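Local coordinates for protein rhodopsin (Todarodes pacificus, PDB 2Z73) that captures light for vision through its retinal chromophore and, once activated, signals through G proteins to phospholipase C, at residues A[50-53]-A[54-57]; A[74-77]-A[78-82]; A[122-125]-A[126-129]; A[299-302]-A[303-307]; A[307-310]-A[311-315]. One frame throughout, in Å; residues are numbered along the deposited sequence.

Contact 1: A[50-53]-A[54-57]; sequences GGNG and IVIY. With TWT (docosane), chain G.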
# COMPACT_ATOMS: atom_id res chain seq x y z
N GLY A 50 -10.69 9.17 4.33
CA GLY A 50 -12.01 9.05 3.76
C GLY A 50 -12.13 7.78 2.94
O GLY A 50 -12.96 6.91 3.24
N GLY A 51 -11.29 7.66 1.92
CA GLY A 51 -11.33 6.49 1.07
C GLY A 51 -11.06 5.17 1.76
O GLY A 51 -11.74 4.18 1.50
N ASN A 52 -10.08 5.13 2.64
CA ASN A 52 -9.78 3.87 3.30
C ASN A 52 -10.85 3.49 4.30
O ASN A 52 -11.09 2.30 4.54
CB ASN A 52 -8.40 3.93 3.98
CG ASN A 52 -7.25 3.83 2.97
OD1 ASN A 52 -7.14 2.85 2.23
ND2 ASN A 52 -6.40 4.84 2.96
N GLY A 53 -11.51 4.49 4.87
CA GLY A 53 -12.58 4.20 5.82
C GLY A 53 -13.70 3.50 5.08
O GLY A 53 -14.26 2.51 5.54
N ILE A 54 -14.03 4.02 3.90
CA ILE A 54 -15.09 3.45 3.09
C ILE A 54 -14.83 1.99 2.74
O ILE A 54 -15.74 1.17 2.83
CB ILE A 54 -15.27 4.23 1.79
CG1 ILE A 54 -15.62 5.69 2.11
CG2 ILE A 54 -16.35 3.59 0.95
CD1 ILE A 54 -15.94 6.52 0.90
N VAL A 55 -13.61 1.66 2.34
CA VAL A 55 -13.32 0.29 2.00
C VAL A 55 -13.47 -0.57 3.24
O VAL A 55 -14.13 -1.61 3.20
CB VAL A 55 -11.89 0.12 1.34
CG1 VAL A 55 -10.93 1.13 1.90
CG2 VAL A 55 -11.37 -1.30 1.56
N ILE A 56 -12.90 -0.14 4.35
CA ILE A 56 -13.04 -0.90 5.59
C ILE A 56 -14.51 -1.06 5.98
O ILE A 56 -14.95 -2.16 6.35
CB ILE A 56 -12.31 -0.24 6.76
CG1 ILE A 56 -10.81 -0.19 6.50
CG2 ILE A 56 -12.63 -1.01 8.05
CD1 ILE A 56 -10.02 0.44 7.63
N TYR A 57 -15.28 0.02 5.90
CA TYR A 57 -16.69 -0.01 6.25
C TYR A 57 -17.43 -0.96 5.33
O TYR A 57 -18.02 -1.94 5.79
CB TYR A 57 -17.30 1.40 6.15
CG TYR A 57 -18.79 1.48 6.44
CD1 TYR A 57 -19.70 1.74 5.42
CD2 TYR A 57 -19.29 1.28 7.73
CE1 TYR A 57 -21.06 1.81 5.67
CE2 TYR A 57 -20.65 1.34 7.99
CZ TYR A 57 -21.53 1.61 6.95
OH TYR A 57 -22.88 1.67 7.20
C1 TWT G . -13.43 4.97 -2.68
C2 TWT G . -13.51 6.40 -3.17
C3 TWT G . -12.76 7.28 -2.18
C4 TWT G . -12.78 8.76 -2.58
C5 TWT G . -11.99 9.48 -1.49
C6 TWT G . -12.67 10.75 -1.00
C7 TWT G . -12.98 10.55 0.49
C8 TWT G . -14.39 11.05 0.77
C9 TWT G . -14.43 12.10 1.89
C10 TWT G . -14.40 13.44 1.15
C11 TWT G . -15.71 14.21 1.06
C12 TWT G . -15.16 15.60 0.79
C13 TWT G . -16.12 16.77 0.61
C14 TWT G . -15.17 17.87 1.05
C15 TWT G . -15.72 19.22 1.46
C16 TWT G . -14.40 19.95 1.70
C17 TWT G . -14.38 21.42 1.46
C18 TWT G . -13.49 21.89 2.61
C19 TWT G . -13.26 23.39 2.66
C20 TWT G . -12.36 23.61 3.88
C21 TWT G . -12.03 25.09 4.05
C22 TWT G . -11.14 25.23 5.28
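The GNxxV motif of the first transmembrane helix is formed here by G51, N52 and V55, which meet on one turn of helix 31-61. The N52 and V55 side chains lie side by side and point the same way. N52 OD1 comes within 4.2 Å of V55 CG1. Four backbone bonds carry the turn. V55 N donates to G51 O at 3.2 Å, and Y57 N to G53 O at 2.7 Å.

I54 bonds to G50 O through its N. Its side chain covers the same oxygen: CG1 lies anti to the carbonyl carbon (chi1 -60°), which sets it 3.1 Å from G50 O. The flank away from N52 carries the docosane site. TWT C7 sits 3.7 Å from G50 CA and 3.6 Å from G51 N. The alkyl chain thus lies directly against main-chain atoms. A beta carbon on G50 would clash with C7.

In class A receptors the asparagine of this motif joins helix 1 to helices 2 and 7. N52 does so here. Its ND2 donates to A308 O, with a weak bond to G48 O, and its side chain packs on D80 and P312. V55 faces the same way and touches I73, A77 and P312. I56 reaches A77 and a bound palmitic acid. Y57 has CG anti to its backbone N (chi1 178°). Its ring leads away from the turn to the surface of the protein, while its CB stays 3.3 Å from G53 O.

Contact 2: A[74-77]-A[78-82]; sequences INLA and FSDFT. With PLM (palmitic acid), chain E.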
# COMPACT_ATOMS: atom_id res chain seq x y z
N ILE A 74 -8.91 -5.37 3.68
CA ILE A 74 -9.26 -4.59 4.85
C ILE A 74 -7.98 -4.19 5.57
O ILE A 74 -7.78 -3.02 5.91
CB ILE A 74 -10.22 -5.38 5.78
CG1 ILE A 74 -11.59 -5.51 5.10
CG2 ILE A 74 -10.38 -4.67 7.13
CD1 ILE A 74 -12.55 -6.43 5.79
N ASN A 75 -7.11 -5.17 5.80
CA ASN A 75 -5.85 -4.94 6.48
C ASN A 75 -5.06 -3.83 5.78
O ASN A 75 -4.46 -2.96 6.43
CB ASN A 75 -5.02 -6.23 6.53
CG ASN A 75 -3.72 -6.05 7.30
OD1 ASN A 75 -3.73 -5.87 8.52
ND2 ASN A 75 -2.60 -6.09 6.59
N LEU A 76 -5.06 -3.87 4.44
CA LEU A 76 -4.37 -2.88 3.63
C LEU A 76 -4.99 -1.49 3.87
O LEU A 76 -4.28 -0.50 4.02
CB LEU A 76 -4.50 -3.23 2.15
CG LEU A 76 -3.35 -2.97 1.19
CD1 LEU A 76 -3.89 -3.00 -0.24
CD2 LEU A 76 -2.70 -1.62 1.47
N ALA A 77 -6.31 -1.43 3.89
CA ALA A 77 -7.01 -0.18 4.10
C ALA A 77 -6.75 0.39 5.49
O ALA A 77 -6.66 1.60 5.65
CB ALA A 77 -8.50 -0.36 3.88
N PHE A 78 -6.64 -0.48 6.49
CA PHE A 78 -6.39 -0.02 7.86
C PHE A 78 -4.99 0.60 7.85
O PHE A 78 -4.75 1.65 8.44
CB PHE A 78 -6.42 -1.18 8.85
CG PHE A 78 -6.15 -0.77 10.27
CD1 PHE A 78 -7.20 -0.60 11.17
CD2 PHE A 78 -4.86 -0.49 10.71
CE1 PHE A 78 -6.97 -0.17 12.47
CE2 PHE A 78 -4.62 -0.05 12.01
CZ PHE A 78 -5.67 0.11 12.89
N SER A 79 -4.09 -0.09 7.17
CA SER A 79 -2.72 0.34 7.03
C SER A 79 -2.67 1.72 6.40
O SER A 79 -2.07 2.65 6.95
CB SER A 79 -1.96 -0.66 6.15
OG SER A 79 -0.60 -0.31 6.01
N ASP A 80 -3.29 1.86 5.24
CA ASP A 80 -3.30 3.13 4.53
C ASP A 80 -4.07 4.19 5.29
O ASP A 80 -3.74 5.39 5.23
CB ASP A 80 -3.87 2.92 3.14
CG ASP A 80 -3.00 2.02 2.29
OD1 ASP A 80 -3.46 1.55 1.23
OD2 ASP A 80 -1.85 1.79 2.70
N PHE A 81 -5.09 3.78 6.02
CA PHE A 81 -5.86 4.72 6.80
C PHE A 81 -4.95 5.40 7.83
O PHE A 81 -4.84 6.62 7.87
CB PHE A 81 -7.00 4.03 7.56
CG PHE A 81 -7.78 4.96 8.43
CD1 PHE A 81 -8.79 5.75 7.90
CD2 PHE A 81 -7.46 5.11 9.78
CE1 PHE A 81 -9.46 6.67 8.69
CE2 PHE A 81 -8.12 6.03 10.58
CZ PHE A 81 -9.12 6.81 10.04
N THR A 82 -4.30 4.58 8.66
CA THR A 82 -3.42 5.04 9.72
C THR A 82 -2.25 5.87 9.18
O THR A 82 -1.81 6.82 9.82
CB THR A 82 -2.82 3.86 10.54
OG1 THR A 82 -3.84 2.88 10.78
CG2 THR A 82 -2.29 4.35 11.88
C1 PLM E . -17.66 -3.30 13.41
O2 PLM E . -18.62 -2.63 13.77
C2 PLM E . -16.89 -2.88 12.15
C3 PLM E . -15.42 -2.54 12.41
C4 PLM E . -15.11 -1.12 11.95
C5 PLM E . -13.63 -0.85 11.93
C6 PLM E . -13.38 0.56 11.47
C7 PLM E . -12.02 1.03 11.93
C8 PLM E . -11.72 2.48 11.50
C9 PLM E . -10.22 2.80 11.56
CA PLM E . -9.81 3.42 12.87
CB PLM E . -8.35 3.13 13.16
CC PLM E . -7.81 4.05 14.23
CD PLM E . -6.35 3.75 14.51
CE PLM E . -5.54 5.03 14.56
CF PLM E . -4.90 5.26 15.92
CG PLM E . -4.10 6.56 15.94
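I74 O accepts from F78 N at 2.8 Å, the first of four backbone bonds along this turn of helix 70-87. The I74 side chain leads away toward T60 of helix 31-61. N75 O takes S79 N in the next bond. The N75 amide reaches to the neighbouring helices: OD1 accepts from W160 NE1, and ND2 makes a weak bond to T125 OG1.

L76 and D80 follow, the leucine and aspartate of the LAxxD motif found in the second transmembrane helix of class A receptors. Their side chains cross obliquely. L76 CD2 lies 3.3 Å from D80 OD1. D80 CG stands beside its own backbone N (chi1 -64°), which brings the carboxylate back over the L76 carbonyl, with CG 3.3 Å from L76 O. D80 OD2 is bonded to S122 OG, and S79 OG shares that serine. Burial may raise the pKa of D80. With an alanine here, S122 OG would probably lose its carboxylate partner, and L76 CD2 would face a gap.

A77 O receives F81 N at 2.7 Å. A77 CB itself faces I56 of helix 31-61. F78 and F81 both turn away to a bound palmitic acid. F78 CE1 is 3.6 Å from PLM CB. F81 instead puts one ring face under the chain, with PLM C9 3.9 Å above its plane and offset toward the rim. F78 O is gripped twice by T82, by OG1 at 2.8 Å and by N, from opposite faces of its plane.

Contact 3: A[122-125]-A[126-129]; sequences SIMT and MAMI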
# COMPACT_ATOMS: atom_id res chain seq x y z
N SER A 122 1.78 -2.25 3.96
CA SER A 122 1.01 -2.21 2.74
C SER A 122 1.55 -3.14 1.63
O SER A 122 0.77 -3.79 0.94
CB SER A 122 0.87 -0.77 2.24
OG SER A 122 -0.07 -0.08 3.04
N ILE A 123 2.87 -3.22 1.47
CA ILE A 123 3.44 -4.10 0.46
C ILE A 123 3.38 -5.56 0.89
O ILE A 123 3.09 -6.44 0.08
CB ILE A 123 4.92 -3.80 0.15
CG1 ILE A 123 5.47 -2.80 1.17
CG2 ILE A 123 5.06 -3.33 -1.29
CD1 ILE A 123 6.96 -2.63 1.11
N MET A 124 3.66 -5.83 2.16
CA MET A 124 3.62 -7.21 2.63
C MET A 124 2.18 -7.74 2.57
O MET A 124 1.96 -8.93 2.32
CB MET A 124 4.17 -7.32 4.05
CG MET A 124 4.43 -8.75 4.47
SD MET A 124 5.34 -9.69 3.21
CE MET A 124 7.02 -9.27 3.60
N THR A 125 1.21 -6.85 2.80
CA THR A 125 -0.18 -7.27 2.73
C THR A 125 -0.42 -7.60 1.27
O THR A 125 -1.03 -8.61 0.95
CB THR A 125 -1.16 -6.15 3.16
OG1 THR A 125 -0.94 -5.82 4.53
CG2 THR A 125 -2.60 -6.62 2.99
N MET A 126 0.07 -6.74 0.38
CA MET A 126 -0.09 -6.98 -1.04
C MET A 126 0.56 -8.32 -1.37
O MET A 126 0.05 -9.09 -2.18
CB MET A 126 0.53 -5.85 -1.87
CG MET A 126 -0.33 -4.59 -1.92
SD MET A 126 0.36 -3.24 -2.92
CE MET A 126 0.07 -1.81 -1.86
N ALA A 127 1.69 -8.62 -0.72
CA ALA A 127 2.37 -9.89 -0.95
C ALA A 127 1.39 -11.03 -0.63
O ALA A 127 1.23 -11.96 -1.43
CB ALA A 127 3.60 -9.99 -0.06
N MET A 128 0.74 -10.97 0.53
CA MET A 128 -0.22 -12.00 0.93
C MET A 128 -1.34 -12.07 -0.10
O MET A 128 -1.92 -13.14 -0.34
CB MET A 128 -0.83 -11.69 2.29
CG MET A 128 0.16 -11.59 3.42
SD MET A 128 1.25 -13.03 3.45
CE MET A 128 2.82 -12.21 3.63
N ILE A 129 -1.67 -10.93 -0.70
CA ILE A 129 -2.73 -10.90 -1.69
C ILE A 129 -2.24 -11.55 -2.97
O ILE A 129 -3.00 -12.23 -3.66
CB ILE A 129 -3.18 -9.47 -2.01
CG1 ILE A 129 -3.76 -8.82 -0.75
CG2 ILE A 129 -4.22 -9.50 -3.12
CD1 ILE A 129 -4.15 -7.35 -0.94
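The third transmembrane helix, the long helix 104-138 at the heart of the bundle, brings M124, A127 and M128 together on one side and S122 and M126 on another. M124 SD makes two apolar contacts. It lies 3.7 Å from A127 CB and 3.6 Å from M128 CE. The M124 and M128 chains pass at a slant, each bent at its second and third torsions. M124 starts with CG anti to its backbone N (chi1 -167°) and then bends, which brings its sulfur over the next turn.

M126 folds back along S122. Its CG is 3.2 Å from S122 O and its CE 3.5 Å. Its N bonds the same oxygen at 3.1 Å, so main chain and side chain close on one carbonyl.

In the seven-helix fold this helix is packed on several sides. M124 touches W162 and P212, T125 and M128 both touch V159, and M126 touches V267 and F270. An alanine in place of M126 is likely to open a gap between the S122 carbonyl and those two residues of helix 246-286.

I129 lays CG1 3.2 Å from T125 O, the oxygen that takes its N at 2.9 Å. The I129 side chain also touches F72, S263 and a bound octyl glucoside. T125 OG1 is satisfied by M121 O.

Contact 4: A[299-302]-A[303-307]; sequences LPVM and FAKAS. With RET (retinal), chain D.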
# COMPACT_ATOMS: atom_id res chain seq x y z
N LEU A 299 9.97 16.80 -2.01
CA LEU A 299 9.04 16.48 -3.10
C LEU A 299 8.83 14.99 -3.34
O LEU A 299 7.71 14.56 -3.61
CB LEU A 299 9.49 17.17 -4.39
CG LEU A 299 8.89 18.55 -4.65
CD1 LEU A 299 9.16 19.49 -3.48
CD2 LEU A 299 9.47 19.11 -5.93
N PRO A 300 9.90 14.18 -3.27
CA PRO A 300 9.72 12.75 -3.49
C PRO A 300 9.07 12.04 -2.29
O PRO A 300 8.47 10.98 -2.45
CB PRO A 300 11.13 12.26 -3.76
CG PRO A 300 11.76 13.44 -4.40
CD PRO A 300 11.30 14.55 -3.50
N VAL A 301 9.20 12.62 -1.10
CA VAL A 301 8.58 12.00 0.08
C VAL A 301 7.07 12.26 0.06
O VAL A 301 6.29 11.41 0.48
CB VAL A 301 9.17 12.52 1.43
CG1 VAL A 301 8.59 13.87 1.77
CG2 VAL A 301 8.89 11.52 2.55
N MET A 302 6.67 13.43 -0.42
CA MET A 302 5.24 13.75 -0.51
C MET A 302 4.58 12.75 -1.46
O MET A 302 3.51 12.19 -1.17
CB MET A 302 5.05 15.17 -1.05
CG MET A 302 5.72 16.24 -0.22
SD MET A 302 5.42 15.96 1.54
CE MET A 302 4.20 17.24 1.86
N PHE A 303 5.22 12.52 -2.60
CA PHE A 303 4.71 11.57 -3.58
C PHE A 303 4.56 10.23 -2.89
O PHE A 303 3.55 9.54 -3.06
CB PHE A 303 5.70 11.46 -4.75
CG PHE A 303 5.15 10.75 -5.95
CD1 PHE A 303 4.12 11.32 -6.68
CD2 PHE A 303 5.66 9.51 -6.34
CE1 PHE A 303 3.58 10.66 -7.80
CE2 PHE A 303 5.14 8.84 -7.45
CZ PHE A 303 4.10 9.42 -8.18
N ALA A 304 5.56 9.85 -2.10
CA ALA A 304 5.51 8.57 -1.38
C ALA A 304 4.36 8.55 -0.36
O ALA A 304 3.58 7.60 -0.32
CB ALA A 304 6.85 8.29 -0.67
N LYS A 305 4.25 9.61 0.43
CA LYS A 305 3.19 9.68 1.43
C LYS A 305 1.77 9.56 0.86
O LYS A 305 0.88 8.98 1.49
CB LYS A 305 3.31 10.98 2.24
CG LYS A 305 4.54 11.06 3.11
CD LYS A 305 4.39 12.16 4.15
CE LYS A 305 5.70 12.49 4.84
NZ LYS A 305 6.10 11.54 5.88
N ALA A 306 1.56 10.11 -0.34
CA ALA A 306 0.24 10.05 -0.96
C ALA A 306 -0.10 8.63 -1.40
O ALA A 306 -1.27 8.31 -1.59
CB ALA A 306 0.18 11.01 -2.15
N SER A 307 0.91 7.78 -1.54
CA SER A 307 0.65 6.40 -1.96
C SER A 307 -0.49 5.78 -1.19
O SER A 307 -1.31 5.09 -1.75
CB SER A 307 1.90 5.52 -1.77
OG SER A 307 1.65 4.16 -2.14
C1 RET D . 12.05 2.20 1.93
C2 RET D . 11.90 1.73 0.46
C3 RET D . 10.51 1.86 -0.14
C4 RET D . 9.41 1.25 0.76
C5 RET D . 9.54 1.68 2.22
C6 RET D . 10.72 2.11 2.77
C7 RET D . 10.82 2.55 4.23
C8 RET D . 10.28 3.73 4.75
C9 RET D . 10.22 4.26 6.12
C10 RET D . 9.57 5.43 6.19
C11 RET D . 9.23 6.27 7.33
C12 RET D . 8.56 7.46 7.32
C13 RET D . 8.06 8.40 6.25
C14 RET D . 7.33 9.50 6.59
C15 RET D . 6.82 10.47 5.61
C16 RET D . 13.17 1.40 2.60
C17 RET D . 12.59 3.67 1.84
C18 RET D . 8.20 1.54 2.91
C19 RET D . 10.82 3.49 7.28
C20 RET D . 8.42 8.05 4.79
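L299 O accepts a weak bond from F303 N, at 3.4 Å, in the part of helix 294-306 kinked at P300. The proline nitrogen has no hydrogen for the turn before it. The next bond, A304 N to P300 O, comes from above the carbonyl plane, 36° out of it. The two bonds after it are shorter. K305 N reaches V301 O at 2.7 Å, and A306 N reaches M302 O at 3.0 Å. S307 N then bonds A304 O, three residues back.

V301 and K305 lie side by side, pointing the same way. V301 CG2 is 4.0 Å from K305 CE. The lysine CG stands beside the backbone N and 3.2 Å from V301 O. The chain then runs extended and bends only at its last torsion (chi4 -78°), where it joins the chromophore.

This is the retinal attachment site of the opsins, on the seventh transmembrane helix. K305 NZ is covalently bound to RET C15 at 1.3 Å, the retinylidene Schiff-base linkage. NZ is also hydrogen-bonded to Y111 OH. V301 CG2 packs 3.8 Å from C15 and so flanks the linkage. V301 also touches Y277 and E180, while K305 touches N185, M92 and I41.

A304 sets its CB against W274 of helix 246-286. M302 bends toward helix 31-61, where it meets L37 and F40. F303 carries its ring away to the surface of the protein, though its CB stays near P300 O.

Contact 5: A[307-310]-A[311-315]; sequences SAIH and NPMIY. With TWT (docosane), chain G.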
# COMPACT_ATOMS: atom_id res chain seq x y z
N SER A 307 0.91 7.78 -1.54
CA SER A 307 0.65 6.40 -1.96
C SER A 307 -0.49 5.78 -1.19
O SER A 307 -1.31 5.09 -1.75
CB SER A 307 1.90 5.52 -1.77
OG SER A 307 1.65 4.16 -2.14
N ALA A 308 -0.56 6.04 0.11
CA ALA A 308 -1.61 5.45 0.94
C ALA A 308 -3.03 5.94 0.66
O ALA A 308 -3.96 5.55 1.36
CB ALA A 308 -1.27 5.65 2.42
N ILE A 309 -3.22 6.77 -0.36
CA ILE A 309 -4.55 7.27 -0.67
C ILE A 309 -5.01 6.83 -2.05
O ILE A 309 -5.99 7.37 -2.58
CB ILE A 309 -4.61 8.80 -0.71
CG1 ILE A 309 -3.95 9.28 -2.01
CG2 ILE A 309 -3.94 9.38 0.54
CD1 ILE A 309 -4.28 10.69 -2.40
N HIS A 310 -4.33 5.85 -2.65
CA HIS A 310 -4.70 5.46 -3.99
C HIS A 310 -5.56 4.22 -4.19
O HIS A 310 -6.46 4.24 -5.00
CB HIS A 310 -3.44 5.36 -4.85
CG HIS A 310 -2.80 6.68 -5.13
ND1 HIS A 310 -1.44 6.89 -5.05
CD2 HIS A 310 -3.34 7.87 -5.48
CE1 HIS A 310 -1.17 8.15 -5.34
NE2 HIS A 310 -2.31 8.77 -5.61
N ASN A 311 -5.29 3.16 -3.45
CA ASN A 311 -6.06 1.94 -3.61
C ASN A 311 -7.56 2.15 -3.63
O ASN A 311 -8.24 1.66 -4.53
CB ASN A 311 -5.68 0.92 -2.52
CG ASN A 311 -4.20 0.61 -2.50
OD1 ASN A 311 -3.47 1.00 -3.41
ND2 ASN A 311 -3.75 -0.09 -1.47
N PRO A 312 -8.12 2.87 -2.64
CA PRO A 312 -9.56 3.08 -2.65
C PRO A 312 -10.08 3.64 -3.98
O PRO A 312 -11.08 3.15 -4.53
CB PRO A 312 -9.77 4.04 -1.48
CG PRO A 312 -8.72 3.58 -0.52
CD PRO A 312 -7.52 3.44 -1.43
N MET A 313 -9.40 4.65 -4.52
CA MET A 313 -9.83 5.21 -5.79
C MET A 313 -9.65 4.18 -6.91
O MET A 313 -10.47 4.09 -7.82
CB MET A 313 -9.05 6.49 -6.09
CG MET A 313 -9.14 7.51 -4.96
SD MET A 313 -8.53 9.17 -5.36
CE MET A 313 -6.77 9.01 -4.98
N ILE A 314 -8.58 3.39 -6.84
CA ILE A 314 -8.34 2.37 -7.86
C ILE A 314 -9.50 1.37 -7.82
O ILE A 314 -10.08 1.03 -8.87
CB ILE A 314 -7.00 1.62 -7.60
CG1 ILE A 314 -5.83 2.59 -7.69
CG2 ILE A 314 -6.80 0.52 -8.62
CD1 ILE A 314 -4.48 1.98 -7.32
N TYR A 315 -9.85 0.93 -6.62
CA TYR A 315 -10.95 -0.01 -6.41
C TYR A 315 -12.26 0.52 -6.98
O TYR A 315 -12.99 -0.19 -7.66
CB TYR A 315 -11.18 -0.26 -4.92
CG TYR A 315 -10.04 -0.90 -4.16
CD1 TYR A 315 -9.75 -0.50 -2.85
CD2 TYR A 315 -9.29 -1.94 -4.70
CE1 TYR A 315 -8.76 -1.13 -2.10
CE2 TYR A 315 -8.30 -2.58 -3.95
CZ TYR A 315 -8.04 -2.16 -2.66
OH TYR A 315 -7.08 -2.79 -1.92
C1 TWT G . -13.43 4.97 -2.68
C2 TWT G . -13.51 6.40 -3.17
C3 TWT G . -12.76 7.28 -2.18
C4 TWT G . -12.78 8.76 -2.58
C5 TWT G . -11.99 9.48 -1.49
C6 TWT G . -12.67 10.75 -1.00
C7 TWT G . -12.98 10.55 0.49
C8 TWT G . -14.39 11.05 0.77
C9 TWT G . -14.43 12.10 1.89
C10 TWT G . -14.40 13.44 1.15
C11 TWT G . -15.71 14.21 1.06
C12 TWT G . -15.16 15.60 0.79
C13 TWT G . -16.12 16.77 0.61
C14 TWT G . -15.17 17.87 1.05
C15 TWT G . -15.72 19.22 1.46
C16 TWT G . -14.40 19.95 1.70
C17 TWT G . -14.38 21.42 1.46
C18 TWT G . -13.49 21.89 2.61
C19 TWT G . -13.26 23.39 2.66
C20 TWT G . -12.36 23.61 3.88
C21 TWT G . -12.03 25.09 4.05
C22 TWT G . -11.14 25.23 5.28
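M313, inside the NPxxY motif (N311 to Y315) of the seventh transmembrane helix, sends CE back to H310 and I309. The methyl lies at the edge of the H310 ring, near its plane, 3.6 Å from CD2. It also stands close to I309 O, at 3.0 Å, and 4.0 Å from I309 CD1. The M313 chain leaves beside its backbone N, runs extended and bends at the sulfur (chi3 -87°), which turns CE back to the preceding residues. One face of the H310 ring is covered by I309 CG1, 3.8 Å above the plane and toward the rim. The imidazole is therefore packed on a face and at an edge by apolar groups.

H310 O starts helix 311-318. It takes I314 N at 2.9 Å, with an N-H...O angle of 160°. I314 CG1 sits beside the same oxygen, at 3.2 Å. P312 N, lacking a hydrogen, can give H310 O no bond. Before it, H310 N bonds S307 O, closing one turn in the irregular piece between helices 294-306 and 311-318.

Other helices meet this piece. S307 OG is bonded to Q269 NE2, and A308 packs on S84. N311 packs between helices 70-87 and 246-286, touching L76, D80 and I266. M313 also meets a bound palmitic acid. Farther along, the Y315 ring has N311 O 3.0 Å above one face, toward its rim. On the lipid side, P312 O lies 3.5 Å from TWT C1.

How the contacts relate
Contacts 1, 2 and 5 meet around N52, D80 and N311, the polar cluster where the first, second and seventh transmembrane helices join. N52 ND2 reaches A308 O at 3.0 Å and packs 3.2 Å from D80 CB. N311 ND2 packs 3.2 Å from D80 OD1. Contact 3 joins through S122 OG, 2.6 Å from D80 OD2, and M126 CE approaches N311 ND2 at 4.2 Å. Contact 4 carries the retinal and continues into contact 5 through the shared S307. The centres of contacts 4 and 5 are about 14 Å apart. Contact 4 does not touch contact 2, whose nearest atoms are about 5 Å away. Docosane bridges contacts 1 and 5 on the lipid side.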